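PDB 2ZAY: response regulator receiver protein from Desulfuromonas acetoxidans, which probably serves in two-component signal transduction as a response regulator, this chain being its CheY-like receiver domain. Local coordinates for residues W8-A20 / T51-P63. Residues are numbered along the deposited sequence; the frame is centred on the assembly and turned at random.
Sequences WWRIMLVDTQLPA and THPHLIITEANMP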
loop_
_atom_site.group_PDB
_atom_site.type_symbol
_atom_site.label_atom_id
_atom_site.label_comp_id
_atom_site.label_asym_id
_atom_site.label_seq_id
_atom_site.Cartn_x
_atom_site.Cartn_y
_atom_site.Cartn_z
ATOM N N TRP A 8 12.336 12.125 -4.973
ATOM C CA TRP A 8 11.776 11.164 -5.972
ATOM C C TRP A 8 11.298 9.909 -5.250
ATOM O O TRP A 8 12.052 8.947 -5.106
ATOM C CB TRP A 8 12.849 10.788 -7.001
ATOM C CG TRP A 8 12.323 9.996 -8.170
ATOM C CD1 TRP A 8 11.726 8.764 -8.132
ATOM C CD2 TRP A 8 12.335 10.390 -9.549
ATOM N NE1 TRP A 8 11.365 8.370 -9.399
ATOM C CE2 TRP A 8 11.727 9.349 -10.288
ATOM C CE3 TRP A 8 12.801 11.523 -10.234
ATOM C CZ2 TRP A 8 11.572 9.406 -11.680
ATOM C CZ3 TRP A 8 12.646 11.579 -11.617
ATOM C CH2 TRP A 8 12.036 10.526 -12.325
ATOM N N TRP A 9 10.051 9.927 -4.789
ATOM C CA TRP A 9 9.496 8.780 -4.077
ATOM C C TRP A 9 8.467 8.015 -4.908
ATOM O O TRP A 9 7.412 8.557 -5.262
ATOM C CB TRP A 9 8.851 9.230 -2.766
ATOM C CG TRP A 9 9.814 9.829 -1.767
ATOM C CD1 TRP A 9 9.919 11.143 -1.414
ATOM C CD2 TRP A 9 10.782 9.124 -0.975
ATOM N NE1 TRP A 9 10.887 11.301 -0.448
ATOM C CE2 TRP A 9 11.432 10.078 -0.161
ATOM C CE3 TRP A 9 11.160 7.778 -0.875
ATOM C CZ2 TRP A 9 12.438 9.731 0.745
ATOM C CZ3 TRP A 9 12.166 7.431 0.029
ATOM C CH2 TRP A 9 12.792 8.407 0.827
ATOM N N ARG A 10 8.778 6.757 -5.216
ATOM C CA ARG A 10 7.875 5.908 -5.985
ATOM C C ARG A 10 6.964 5.218 -4.986
ATOM O O ARG A 10 7.441 4.562 -4.061
ATOM C CB ARG A 10 8.642 4.828 -6.758
ATOM C CG ARG A 10 9.718 5.349 -7.700
ATOM C CD ARG A 10 10.622 4.204 -8.181
ATOM N NE ARG A 10 11.988 4.681 -8.368
ATOM C CZ ARG A 10 13.031 4.283 -7.653
ATOM N NH1 ARG A 10 12.890 3.382 -6.687
ATOM N NH2 ARG A 10 14.228 4.803 -7.898
ATOM N N ILE A 11 5.659 5.359 -5.178
ATOM C CA ILE A 11 4.695 4.741 -4.280
ATOM C C ILE A 11 3.730 3.887 -5.096
ATOM O O ILE A 11 3.046 4.410 -5.970
ATOM C CB ILE A 11 3.872 5.819 -3.527
ATOM C CG1 ILE A 11 4.806 6.790 -2.800
ATOM C CG2 ILE A 11 2.916 5.152 -2.541
ATOM C CD1 ILE A 11 5.548 6.188 -1.620
ATOM N N MET A 12 3.680 2.583 -4.839
ATOM C CA MET A 12 2.739 1.741 -5.575
ATOM C C MET A 12 1.456 1.609 -4.766
ATOM O O MET A 12 1.495 1.349 -3.566
ATOM C CB MET A 12 3.320 0.347 -5.850
ATOM C CG MET A 12 2.323 -0.621 -6.533
ATOM S SD MET A 12 3.002 -2.274 -6.989
ATOM C CE MET A 12 4.109 -1.841 -8.128
ATOM N N LEU A 13 0.319 1.807 -5.425
ATOM C CA LEU A 13 -0.981 1.687 -4.766
ATOM C C LEU A 13 -1.781 0.572 -5.448
ATOM O O LEU A 13 -1.971 0.605 -6.660
ATOM C CB LEU A 13 -1.734 3.014 -4.876
ATOM C CG LEU A 13 -3.179 3.078 -4.391
ATOM C CD1 LEU A 13 -3.239 2.753 -2.909
ATOM C CD2 LEU A 13 -3.738 4.477 -4.658
ATOM N N VAL A 14 -2.242 -0.406 -4.671
ATOM C CA VAL A 14 -3.014 -1.534 -5.202
ATOM C C VAL A 14 -4.415 -1.515 -4.579
ATOM O O VAL A 14 -4.559 -1.634 -3.361
ATOM C CB VAL A 14 -2.350 -2.894 -4.843
ATOM C CG1 VAL A 14 -2.983 -4.009 -5.665
ATOM C CG2 VAL A 14 -0.850 -2.835 -5.077
ATOM N N ASP A 15 -5.447 -1.367 -5.404
ATOM C CA ASP A 15 -6.820 -1.322 -4.892
ATOM C C ASP A 15 -7.770 -1.773 -5.998
ATOM O O ASP A 15 -7.531 -1.485 -7.172
ATOM C CB ASP A 15 -7.174 0.104 -4.457
ATOM C CG ASP A 15 -8.411 0.156 -3.566
ATOM O OD1 ASP A 15 -8.266 0.021 -2.335
ATOM O OD2 ASP A 15 -9.528 0.318 -4.098
ATOM N N THR A 16 -8.843 -2.472 -5.630
ATOM C CA THR A 16 -9.797 -2.961 -6.620
ATOM C C THR A 16 -10.776 -1.888 -7.106
ATOM O O THR A 16 -11.542 -2.117 -8.043
ATOM C CB THR A 16 -10.586 -4.186 -6.090
ATOM O OG1 THR A 16 -11.214 -3.858 -4.845
ATOM C CG2 THR A 16 -9.651 -5.376 -5.886
ATOM N N GLN A 17 -10.757 -0.725 -6.467
ATOM C CA GLN A 17 -11.617 0.378 -6.881
ATOM C C GLN A 17 -10.823 1.679 -6.835
ATOM O O GLN A 17 -11.116 2.591 -6.054
ATOM C CB GLN A 17 -12.873 0.461 -5.998
ATOM C CG GLN A 17 -12.615 0.696 -4.527
ATOM C CD GLN A 17 -13.805 0.309 -3.664
ATOM O OE1 GLN A 17 -14.272 -0.833 -3.705
ATOM N NE2 GLN A 17 -14.299 1.257 -2.870
ATOM N N LEU A 18 -9.804 1.743 -7.688
ATOM C CA LEU A 18 -8.930 2.906 -7.793
ATOM C C LEU A 18 -9.678 4.219 -8.031
ATOM O O LEU A 18 -9.274 5.267 -7.527
ATOM C CB LEU A 18 -7.903 2.680 -8.907
ATOM C CG LEU A 18 -6.804 1.657 -8.593
ATOM C CD1 LEU A 18 -6.018 1.324 -9.851
ATOM C CD2 LEU A 18 -5.879 2.226 -7.519
ATOM N N PRO A 19 -10.768 4.185 -8.817
ATOM C CA PRO A 19 -11.519 5.420 -9.067
ATOM C C PRO A 19 -11.963 6.095 -7.768
ATOM O O PRO A 19 -12.000 7.321 -7.674
ATOM C CB PRO A 19 -12.699 4.934 -9.902
ATOM C CG PRO A 19 -12.091 3.826 -10.699
ATOM C CD PRO A 19 -11.279 3.085 -9.656
ATOM N N ALA A 20 -12.291 5.290 -6.765
ATOM C CA ALA A 20 -12.730 5.821 -5.480
ATOM C C ALA A 20 -11.610 6.558 -4.751
ATOM O O ALA A 20 -11.875 7.376 -3.867
ATOM C CB ALA A 20 -13.262 4.696 -4.603
ATOM N N THR A 51 9.579 -2.044 -10.890
ATOM C CA THR A 51 9.546 -0.604 -10.644
ATOM C C THR A 51 10.158 -0.223 -9.304
ATOM O O THR A 51 10.401 0.952 -9.040
ATOM C CB THR A 51 8.111 -0.037 -10.704
ATOM O OG1 THR A 51 7.371 -0.484 -9.563
ATOM C CG2 THR A 51 7.404 -0.493 -11.979
ATOM N N HIS A 52 10.382 -1.215 -8.444
ATOM C CA HIS A 52 11.011 -0.966 -7.150
ATOM C C HIS A 52 10.422 0.216 -6.371
ATOM O O HIS A 52 11.139 1.169 -6.037
ATOM C CB HIS A 52 12.507 -0.717 -7.366
ATOM C CG HIS A 52 13.167 -1.743 -8.230
ATOM N ND1 HIS A 52 13.556 -2.978 -7.757
ATOM C CD2 HIS A 52 13.457 -1.739 -9.552
ATOM C CE1 HIS A 52 14.055 -3.691 -8.752
ATOM N NE2 HIS A 52 14.006 -2.962 -9.852
ATOM N N PRO A 53 9.114 0.180 -6.066
ATOM C CA PRO A 53 8.542 1.302 -5.313
ATOM C C PRO A 53 9.226 1.416 -3.948
ATOM O O PRO A 53 9.700 0.413 -3.412
ATOM C CB PRO A 53 7.072 0.913 -5.182
ATOM C CG PRO A 53 7.130 -0.604 -5.151
ATOM C CD PRO A 53 8.119 -0.889 -6.261
ATOM N N HIS A 54 9.281 2.625 -3.393
ATOM C CA HIS A 54 9.896 2.816 -2.079
ATOM C C HIS A 54 8.943 2.334 -0.993
ATOM O O HIS A 54 9.357 1.969 0.108
ATOM C CB HIS A 54 10.219 4.291 -1.824
ATOM C CG HIS A 54 11.305 4.837 -2.695
ATOM N ND1 HIS A 54 11.050 5.464 -3.896
ATOM C CD2 HIS A 54 12.651 4.847 -2.543
ATOM C CE1 HIS A 54 12.193 5.839 -4.445
ATOM N NE2 HIS A 54 13.180 5.476 -3.644
ATOM N N LEU A 55 7.654 2.353 -1.308
ATOM C CA LEU A 55 6.639 1.924 -0.357
ATOM C C LEU A 55 5.416 1.440 -1.123
ATOM O O LEU A 55 5.118 1.937 -2.207
ATOM C CB LEU A 55 6.277 3.082 0.580
ATOM C CG LEU A 55 5.274 2.750 1.686
ATOM C CD1 LEU A 55 5.538 3.622 2.906
ATOM C CD2 LEU A 55 3.872 2.953 1.163
ATOM N N ILE A 56 4.709 0.472 -0.551
ATOM C CA ILE A 56 3.537 -0.096 -1.203
ATOM C C ILE A 56 2.315 0.060 -0.322
ATOM O O ILE A 56 2.382 -0.130 0.894
ATOM C CB ILE A 56 3.770 -1.598 -1.515
ATOM C CG1 ILE A 56 4.937 -1.734 -2.502
ATOM C CG2 ILE A 56 2.495 -2.235 -2.070
ATOM C CD1 ILE A 56 5.421 -3.153 -2.696
ATOM N N ILE A 57 1.201 0.439 -0.936
ATOM C CA ILE A 57 -0.051 0.608 -0.207
ATOM C C ILE A 57 -1.033 -0.348 -0.877
ATOM O O ILE A 57 -1.264 -0.257 -2.083
ATOM C CB ILE A 57 -0.594 2.042 -0.348
ATOM C CG1 ILE A 57 0.401 3.046 0.231
ATOM C CG2 ILE A 57 -1.942 2.155 0.346
ATOM C CD1 ILE A 57 0.036 4.503 -0.069
ATOM N N THR A 58 -1.609 -1.265 -0.114
ATOM C CA THR A 58 -2.544 -2.203 -0.718
ATOM C C THR A 58 -3.838 -2.356 0.052
ATOM O O THR A 58 -3.866 -2.252 1.278
ATOM C CB THR A 58 -1.924 -3.611 -0.861
ATOM O OG1 THR A 58 -2.875 -4.480 -1.482
ATOM C CG2 THR A 58 -1.551 -4.190 0.511
ATOM N N GLU A 59 -4.920 -2.589 -0.685
ATOM C CA GLU A 59 -6.216 -2.823 -0.076
ATOM C C GLU A 59 -6.023 -4.153 0.653
ATOM O O GLU A 59 -5.362 -5.049 0.132
ATOM C CB GLU A 59 -7.279 -2.972 -1.167
ATOM C CG GLU A 59 -8.697 -3.131 -0.654
ATOM C CD GLU A 59 -9.712 -3.177 -1.786
ATOM O OE1 GLU A 59 -10.929 -3.100 -1.507
ATOM O OE2 GLU A 59 -9.288 -3.298 -2.954
ATOM N N ALA A 60 -6.587 -4.283 1.849
ATOM C CA ALA A 60 -6.437 -5.513 2.616
ATOM C C ALA A 60 -7.293 -6.652 2.081
ATOM O O ALA A 60 -6.803 -7.755 1.845
ATOM C CB ALA A 60 -6.778 -5.258 4.073
ATOM N N ASN A 61 -8.574 -6.382 1.882
ATOM C CA ASN A 61 -9.483 -7.409 1.396
ATOM C C ASN A 61 -9.827 -7.259 -0.080
ATOM O O ASN A 61 -10.673 -6.448 -0.447
ATOM C CB ASN A 61 -10.754 -7.384 2.245
ATOM C CG ASN A 61 -10.452 -7.472 3.731
ATOM O OD1 ASN A 61 -10.024 -8.513 4.228
ATOM N ND2 ASN A 61 -10.654 -6.368 4.445
ATOM N N MET A 62 -9.149 -8.038 -0.920
ATOM C CA MET A 62 -9.384 -8.038 -2.363
ATOM C C MET A 62 -9.805 -9.456 -2.762
ATOM O O MET A 62 -9.272 -10.441 -2.243
ATOM C CB MET A 62 -8.111 -7.653 -3.136
ATOM C CG MET A 62 -7.593 -6.247 -2.871
ATOM S SD MET A 62 -6.210 -5.746 -3.952
ATOM C CE MET A 62 -4.843 -6.728 -3.240
ATOM N N PRO A 63 -10.772 -9.579 -3.685
ATOM C CA PRO A 63 -11.219 -10.908 -4.109
ATOM C C PRO A 63 -10.113 -11.675 -4.821
ATOM O O PRO A 63 -9.253 -11.075 -5.458
ATOM C CB PRO A 63 -12.406 -10.597 -5.022
ATOM C CG PRO A 63 -12.037 -9.273 -5.609
ATOM C CD PRO A 63 -11.506 -8.522 -4.405
#
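Leu13 CD1 packs against Ile57 CG2 at 3.6 Å, in the middle of two neighbouring parallel strands, 9-14 and 55-59, the first and third strands of the CheY-like receiver fold. With CG anti to the backbone N (chi1 173°), chi2 near 61° turns Leu13 CD1 to that methyl. On the same face Ile11 CG2 meets Ile57 CD1, and Ile122 of helix 115-129 covers both isoleucines. Met12 and Val14 occupy the other face, beneath helix 41-51; there Met12 CB touches Pro53 CB, while Val14 CG1 reaches Met62 SD at 4.0 Å. Backbone bonds alternate along the ladder: Met12 N to Leu55 O, Ile57 N to Met12 O, Val14 N to Ile57 O, Glu59 N to Val14 O.

At the N-terminal end, His54 ND1 accepts from Arg10 N (2.9 Å) close to the ring plane, which fixes the imidazole's rotation. Trp9 turns the edge at CE3 onto one imidazole face, planes at 75°. The Arg10 guanidinium lies nearly parallel to the imidazole and gives NH1 to His52 O, 2.9 Å.

The other end is acidic. Glu59 stands where receiver domains usually carry the phospho-accepting aspartate; its carboxylate stacks on that of Asp15, whose OD1 also pairs with Lys111. Two donors grip Glu59 OE2: Thr16 N nearly along the C-O axis, 2.8 Å away, and Thr16 OG1 at the syn lone pair, also 2.8 Å.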